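Local coordinates for protein LbaCas13a H328A (C2c2) (Lachnospiraceae bacterium NK4A179, PDB 5WLH) that binds a CRISPR guide RNA and probably processes its precursor, serving as an RNA-guided nuclease that cleaves RNA, at residues M298-L308 against A385-F395. Numbering follows the deposited sequence.
Sequences MLRRMRRLVVL and AVEEDNNGRYF
A385 and V386, in the last turn of helix 357-388, meet L308 of helix 292-311 with methyl groups: A385 CB presses tightly on L308 CD1 at 3.4 Å, while V386 CG1 touches both L308 CD2 and L305 CD2. The chain then leaves the helix and folds back through a type I' beta turn, N390 to R393, after which R393 to F395 run against helix 292-311 and lead on to helix 398-417. N390 OD1 accepts a hydrogen bond from the backbone N-H of Y394 (N to OD1 2.9 Å), bracing the turn from within. Past G392, two arginines one helical turn apart grip successive carbonyls: R304 NH1 donates to R393 O (2.8 Å) and R301 NH1 to Y394 O (2.9 Å), the latter lying near the guanidinium plane. The Y394 ring is sandwiched between R393 CB and V386 CG1, with L305 CD2 3.4 Å from its CD1. R301, whose NE is salt-bridged to D297, keeps CG beside its backbone N (chi1 -68°), and its extended chain passes F395 and brings NH1 to Y394 O; an alanine here would probably leave Y394 O without this donor and D297 without its charged mate. R301 CB stands over the face of the F395 ring, 3.8 Å from its centroid and 13° off the normal, a CH-pi contact.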
ATOM      1  N   MET A 298      20.416 -28.450 -10.420  1.00 22.11           N
ATOM      2  CA  MET A 298      18.989 -28.305 -10.681  1.00 22.83           C
ATOM      3  C   MET A 298      18.689 -26.999 -11.406  1.00 22.28           C
ATOM      4  O   MET A 298      17.853 -26.974 -12.316  1.00 22.43           O
ATOM      5  CB  MET A 298      18.210 -28.390  -9.371  1.00 22.61           C
ATOM      6  CG  MET A 298      18.213 -29.803  -8.778  1.00 23.76           C
ATOM      7  SD  MET A 298      17.488 -29.753  -7.129  1.00 27.36           S
ATOM      8  CE  MET A 298      15.743 -29.657  -7.527  1.00 27.91           C
ATOM      9  N   LEU A 299      19.353 -25.908 -11.024  1.00 23.10           N
ATOM     10  CA  LEU A 299      19.154 -24.655 -11.753  1.00 25.13           C
ATOM     11  C   LEU A 299      19.651 -24.770 -13.184  1.00 27.90           C
ATOM     12  O   LEU A 299      19.088 -24.151 -14.093  1.00 23.43           O
ATOM     13  CB  LEU A 299      19.878 -23.494 -11.076  1.00 27.15           C
ATOM     14  CG  LEU A 299      19.167 -22.784  -9.933  1.00 36.07           C
ATOM     15  CD1 LEU A 299      19.721 -21.354  -9.816  1.00 35.25           C
ATOM     16  CD2 LEU A 299      17.656 -22.790 -10.168  1.00 35.11           C
ATOM     17  N   ARG A 300      20.702 -25.553 -13.408  1.00 21.50           N
ATOM     18  CA  ARG A 300      21.181 -25.731 -14.774  1.00 23.36           C
ATOM     19  C   ARG A 300      20.160 -26.453 -15.638  1.00 23.52           C
ATOM     20  O   ARG A 300      19.985 -26.108 -16.810  1.00 27.43           O
ATOM     21  CB  ARG A 300      22.500 -26.497 -14.757  1.00 25.28           C
ATOM     22  CG  ARG A 300      23.109 -26.692 -16.136  1.00 30.96           C
ATOM     23  CD  ARG A 300      24.567 -27.144 -15.999  1.00 33.93           C
ATOM     24  NE  ARG A 300      25.366 -26.181 -15.248  1.00 38.73           N
ATOM     25  CZ  ARG A 300      25.794 -26.373 -14.005  1.00 38.58           C
ATOM     26  NH1 ARG A 300      25.508 -27.499 -13.367  1.00 41.74           N
ATOM     27  NH2 ARG A 300      26.509 -25.438 -13.402  1.00 38.84           N
ATOM     28  N   ARG A 301      19.492 -27.470 -15.091  1.00 23.29           N
ATOM     29  CA  ARG A 301      18.459 -28.151 -15.860  1.00 24.85           C
ATOM     30  C   ARG A 301      17.308 -27.212 -16.176  1.00 26.67           C
ATOM     31  O   ARG A 301      16.753 -27.245 -17.279  1.00 22.23           O
ATOM     32  CB  ARG A 301      17.950 -29.372 -15.105  1.00 22.05           C
ATOM     33  CG  ARG A 301      19.025 -30.489 -15.007  1.00 22.26           C
ATOM     34  CD  ARG A 301      18.620 -31.556 -14.024  1.00 27.20           C
ATOM     35  NE  ARG A 301      19.802 -32.332 -13.641  1.00 30.01           N
ATOM     36  CZ  ARG A 301      20.329 -33.292 -14.396  1.00 39.10           C
ATOM     37  NH1 ARG A 301      19.765 -33.596 -15.553  1.00 38.28           N
ATOM     38  NH2 ARG A 301      21.406 -33.958 -13.993  1.00 37.48           N
ATOM     39  N   MET A 302      16.929 -26.374 -15.213  1.00 26.01           N
ATOM     40  CA  MET A 302      15.885 -25.390 -15.489  1.00 20.25           C
ATOM     41  C   MET A 302      16.356 -24.375 -16.525  1.00 22.96           C
ATOM     42  O   MET A 302      15.585 -23.971 -17.404  1.00 25.26           O
ATOM     43  CB  MET A 302      15.480 -24.691 -14.188  1.00 20.66           C
ATOM     44  CG  MET A 302      14.239 -23.856 -14.323  1.00 23.77           C
ATOM     45  SD  MET A 302      13.781 -23.092 -12.737  1.00 23.38           S
ATOM     46  CE  MET A 302      14.971 -21.771 -12.660  1.00 23.13           C
ATOM     47  N   ARG A 303      17.631 -23.976 -16.460  1.00 22.63           N
ATOM     48  CA  ARG A 303      18.173 -23.069 -17.463  1.00 25.83           C
ATOM     49  C   ARG A 303      18.124 -23.693 -18.853  1.00 26.23           C
ATOM     50  O   ARG A 303      17.811 -23.008 -19.834  1.00 23.08           O
ATOM     51  CB  ARG A 303      19.604 -22.683 -17.095  1.00 24.82           C
ATOM     52  CG  ARG A 303      20.269 -21.735 -18.062  1.00 25.44           C
ATOM     53  CD  ARG A 303      19.571 -20.376 -18.073  1.00 28.67           C
ATOM     54  NE  ARG A 303      19.952 -19.598 -19.246  1.00 27.82           N
ATOM     55  CZ  ARG A 303      19.501 -18.381 -19.519  1.00 30.87           C
ATOM     56  NH1 ARG A 303      18.642 -17.785 -18.690  1.00 28.57           N
ATOM     57  NH2 ARG A 303      19.901 -17.768 -20.633  1.00 26.63           N
ATOM     58  N   ARG A 304      18.440 -24.988 -18.957  1.00 28.95           N
ATOM     59  CA  ARG A 304      18.381 -25.652 -20.261  1.00 27.25           C
ATOM     60  C   ARG A 304      16.965 -25.639 -20.822  1.00 27.52           C
ATOM     61  O   ARG A 304      16.769 -25.517 -22.038  1.00 26.49           O
ATOM     62  CB  ARG A 304      18.899 -27.086 -20.149  1.00 23.20           C
ATOM     63  CG  ARG A 304      20.404 -27.152 -20.013  1.00 26.72           C
ATOM     64  CD  ARG A 304      20.912 -28.550 -20.332  1.00 28.04           C
ATOM     65  NE  ARG A 304      22.298 -28.725 -19.910  1.00 28.77           N
ATOM     66  CZ  ARG A 304      22.649 -29.258 -18.750  1.00 32.28           C
ATOM     67  NH1 ARG A 304      21.709 -29.665 -17.901  1.00 28.16           N
ATOM     68  NH2 ARG A 304      23.933 -29.394 -18.442  1.00 32.86           N
ATOM     69  N   LEU A 305      15.958 -25.769 -19.959  1.00 23.79           N
ATOM     70  CA  LEU A 305      14.587 -25.684 -20.449  1.00 25.94           C
ATOM     71  C   LEU A 305      14.309 -24.314 -21.051  1.00 25.57           C
ATOM     72  O   LEU A 305      13.637 -24.209 -22.082  1.00 26.70           O
ATOM     73  CB  LEU A 305      13.596 -25.977 -19.331  1.00 23.74           C
ATOM     74  CG  LEU A 305      13.536 -27.437 -18.895  1.00 29.82           C
ATOM     75  CD1 LEU A 305      12.611 -27.587 -17.695  1.00 28.30           C
ATOM     76  CD2 LEU A 305      13.043 -28.312 -20.025  1.00 27.61           C
ATOM     77  N   VAL A 306      14.797 -23.250 -20.408  1.00 24.13           N
ATOM     78  CA  VAL A 306      14.603 -21.907 -20.958  1.00 25.25           C
ATOM     79  C   VAL A 306      15.337 -21.778 -22.286  1.00 28.85           C
ATOM     80  O   VAL A 306      14.805 -21.240 -23.266  1.00 25.12           O
ATOM     81  CB  VAL A 306      15.083 -20.841 -19.960  1.00 26.21           C
ATOM     82  CG1 VAL A 306      15.007 -19.440 -20.591  1.00 26.10           C
ATOM     83  CG2 VAL A 306      14.276 -20.905 -18.672  1.00 27.34           C
ATOM     84  N   VAL A 307      16.580 -22.259 -22.335  1.00 25.64           N
ATOM     85  CA  VAL A 307      17.331 -22.171 -23.582  1.00 26.84           C
ATOM     86  C   VAL A 307      16.614 -22.949 -24.682  1.00 27.15           C
ATOM     87  O   VAL A 307      16.461 -22.462 -25.814  1.00 30.33           O
ATOM     88  CB  VAL A 307      18.773 -22.666 -23.374  1.00 29.44           C
ATOM     89  CG1 VAL A 307      19.475 -22.843 -24.742  1.00 30.19           C
ATOM     90  CG2 VAL A 307      19.547 -21.694 -22.466  1.00 31.69           C
ATOM     91  N   LEU A 308      16.153 -24.163 -24.364  1.00 25.54           N
ATOM     92  CA  LEU A 308      15.409 -24.963 -25.334  1.00 28.42           C
ATOM     93  C   LEU A 308      14.182 -24.219 -25.845  1.00 32.02           C
ATOM     94  O   LEU A 308      13.904 -24.205 -27.051  1.00 30.06           O
ATOM     95  CB  LEU A 308      14.987 -26.292 -24.715  1.00 26.55           C
ATOM     96  CG  LEU A 308      13.902 -27.031 -25.494  1.00 28.84           C
ATOM     97  CD1 LEU A 308      14.471 -27.567 -26.806  1.00 28.23           C
ATOM     98  CD2 LEU A 308      13.278 -28.155 -24.664  1.00 27.84           C
ATOM     99  N   ALA A 385      10.807 -31.599 -27.766  1.00 34.10           N
ATOM    100  CA  ALA A 385      12.210 -31.843 -27.459  1.00 36.19           C
ATOM    101  C   ALA A 385      12.404 -32.447 -26.068  1.00 38.88           C
ATOM    102  O   ALA A 385      13.283 -33.299 -25.886  1.00 38.14           O
ATOM    103  CB  ALA A 385      13.008 -30.552 -27.597  1.00 38.54           C
ATOM    104  N   VAL A 386      11.636 -32.011 -25.060  1.00 33.88           N
ATOM    105  CA  VAL A 386      11.833 -32.620 -23.743  1.00 36.51           C
ATOM    106  C   VAL A 386      11.354 -34.059 -23.733  1.00 41.90           C
ATOM    107  O   VAL A 386      11.804 -34.857 -22.896  1.00 42.24           O
ATOM    108  CB  VAL A 386      11.137 -31.856 -22.598  1.00 36.01           C
ATOM    109  CG1 VAL A 386      11.697 -30.457 -22.469  1.00 35.26           C
ATOM    110  CG2 VAL A 386       9.638 -31.851 -22.772  1.00 33.66           C
ATOM    111  N   GLU A 387      10.434 -34.402 -24.637  1.00 41.84           N
ATOM    112  CA  GLU A 387       9.998 -35.783 -24.811  1.00 46.04           C
ATOM    113  C   GLU A 387      11.046 -36.605 -25.554  1.00 48.19           C
ATOM    114  O   GLU A 387      11.281 -37.771 -25.216  1.00 53.34           O
ATOM    115  CB  GLU A 387       8.663 -35.821 -25.565  1.00 49.32           C
ATOM    116  CG  GLU A 387       7.443 -35.347 -24.763  1.00 53.53           C
ATOM    117  CD  GLU A 387       6.202 -35.058 -25.621  1.00 55.08           C
ATOM    118  OE1 GLU A 387       6.319 -34.945 -26.865  1.00 53.60           O
ATOM    119  OE2 GLU A 387       5.098 -34.941 -25.039  1.00 55.38           O
ATOM    120  N   GLU A 388      11.700 -36.012 -26.553  1.00 42.89           N
ATOM    121  CA  GLU A 388      12.532 -36.759 -27.488  1.00 39.84           C
ATOM    122  C   GLU A 388      14.023 -36.609 -27.265  1.00 42.26           C
ATOM    123  O   GLU A 388      14.777 -37.506 -27.641  1.00 49.37           O
ATOM    124  CB  GLU A 388      12.216 -36.340 -28.930  1.00 37.86           C
ATOM    125  CG  GLU A 388      10.781 -36.572 -29.319  1.00 41.13           C
ATOM    126  CD  GLU A 388      10.464 -36.073 -30.720  1.00 46.39           C
ATOM    127  OE1 GLU A 388      11.404 -35.748 -31.478  1.00 53.15           O
ATOM    128  OE2 GLU A 388       9.265 -35.994 -31.053  1.00 49.15           O
ATOM    129  N   ASP A 389      14.478 -35.510 -26.681  1.00 42.75           N
ATOM    130  CA  ASP A 389      15.902 -35.195 -26.656  1.00 45.20           C
ATOM    131  C   ASP A 389      16.312 -34.687 -25.277  1.00 41.04           C
ATOM    132  O   ASP A 389      16.998 -33.675 -25.144  1.00 37.16           O
ATOM    133  CB  ASP A 389      16.252 -34.171 -27.741  1.00 55.26           C
ATOM    134  CG  ASP A 389      17.580 -34.465 -28.425  1.00 64.30           C
ATOM    135  OD1 ASP A 389      18.232 -35.475 -28.073  1.00 65.72           O
ATOM    136  OD2 ASP A 389      17.979 -33.670 -29.309  1.00 66.84           O
ATOM    137  N   ASN A 390      15.885 -35.401 -24.234  1.00 38.98           N
ATOM    138  CA  ASN A 390      16.253 -35.079 -22.860  1.00 35.99           C
ATOM    139  C   ASN A 390      17.622 -35.676 -22.558  1.00 35.39           C
ATOM    140  O   ASN A 390      18.645 -34.999 -22.700  1.00 33.49           O
ATOM    141  CB  ASN A 390      15.190 -35.599 -21.886  1.00 33.54           C
ATOM    142  CG  ASN A 390      15.438 -35.144 -20.460  1.00 32.01           C
ATOM    143  OD1 ASN A 390      16.481 -34.576 -20.165  1.00 29.81           O
ATOM    144  ND2 ASN A 390      14.483 -35.405 -19.568  1.00 35.57           N
ATOM    145  N   ASN A 391      17.643 -36.941 -22.153  1.00 41.66           N
ATOM    146  CA  ASN A 391      18.883 -37.687 -21.944  1.00 48.38           C
ATOM    147  C   ASN A 391      19.827 -36.930 -21.014  1.00 46.50           C
ATOM    148  O   ASN A 391      21.015 -36.757 -21.297  1.00 48.00           O
ATOM    149  CB  ASN A 391      19.567 -38.003 -23.279  1.00 55.03           C
ATOM    150  CG  ASN A 391      18.593 -38.507 -24.339  1.00 58.73           C
ATOM    151  OD1 ASN A 391      18.535 -37.969 -25.450  1.00 56.28           O
ATOM    152  ND2 ASN A 391      17.822 -39.541 -23.999  1.00 59.76           N
ATOM    153  N   GLY A 392      19.279 -36.449 -19.898  1.00 42.69           N
ATOM    154  CA  GLY A 392      20.068 -35.782 -18.885  1.00 39.48           C
ATOM    155  C   GLY A 392      20.152 -34.276 -18.995  1.00 36.99           C
ATOM    156  O   GLY A 392      20.745 -33.643 -18.111  1.00 37.88           O
ATOM    157  N   ARG A 393      19.600 -33.682 -20.056  1.00 32.30           N
ATOM    158  CA  ARG A 393      19.653 -32.233 -20.218  1.00 29.94           C
ATOM    159  C   ARG A 393      18.737 -31.538 -19.227  1.00 26.01           C
ATOM    160  O   ARG A 393      19.097 -30.504 -18.659  1.00 28.21           O
ATOM    161  CB  ARG A 393      19.224 -31.843 -21.630  1.00 30.27           C
ATOM    162  CG  ARG A 393      20.320 -31.884 -22.666  1.00 35.18           C
ATOM    163  CD  ARG A 393      19.738 -31.722 -24.055  1.00 39.22           C
ATOM    164  NE  ARG A 393      20.712 -32.075 -25.079  1.00 42.09           N
ATOM    165  CZ  ARG A 393      20.857 -33.296 -25.580  1.00 46.66           C
ATOM    166  NH1 ARG A 393      20.086 -34.294 -25.156  1.00 45.05           N
ATOM    167  NH2 ARG A 393      21.774 -33.516 -26.506  1.00 52.36           N
ATOM    168  N   TYR A 394      17.524 -32.062 -19.067  1.00 28.13           N
ATOM    169  CA  TYR A 394      16.459 -31.455 -18.295  1.00 25.98           C
ATOM    170  C   TYR A 394      16.243 -32.315 -17.054  1.00 26.62           C
ATOM    171  O   TYR A 394      17.137 -33.081 -16.653  1.00 26.25           O
ATOM    172  CB  TYR A 394      15.222 -31.317 -19.189  1.00 24.54           C
ATOM    173  CG  TYR A 394      15.586 -30.818 -20.579  1.00 26.90           C
ATOM    174  CD1 TYR A 394      16.150 -29.565 -20.759  1.00 27.08           C
ATOM    175  CD2 TYR A 394      15.397 -31.623 -21.704  1.00 30.15           C
ATOM    176  CE1 TYR A 394      16.512 -29.106 -22.027  1.00 29.11           C
ATOM    177  CE2 TYR A 394      15.751 -31.183 -22.966  1.00 29.82           C
ATOM    178  CZ  TYR A 394      16.309 -29.927 -23.121  1.00 31.73           C
ATOM    179  OH  TYR A 394      16.659 -29.473 -24.371  1.00 27.23           O
ATOM    180  N   PHE A 395      15.065 -32.211 -16.450  1.00 26.54           N
ATOM    181  CA  PHE A 395      14.807 -33.024 -15.275  1.00 27.49           C
ATOM    182  C   PHE A 395      14.388 -34.434 -15.677  1.00 31.41           C
ATOM    183  O   PHE A 395      13.785 -34.653 -16.737  1.00 27.13           O
ATOM    184  CB  PHE A 395      13.755 -32.353 -14.393  1.00 27.10           C
ATOM    185  CG  PHE A 395      14.207 -31.022 -13.851  1.00 24.26           C
ATOM    186  CD1 PHE A 395      15.065 -30.949 -12.767  1.00 24.30           C
ATOM    187  CD2 PHE A 395      13.811 -29.839 -14.461  1.00 24.90           C
ATOM    188  CE1 PHE A 395      15.495 -29.706 -12.283  1.00 25.84           C
ATOM    189  CE2 PHE A 395      14.230 -28.617 -13.987  1.00 25.39           C
ATOM    190  CZ  PHE A 395      15.078 -28.544 -12.896  1.00 24.93           C
TER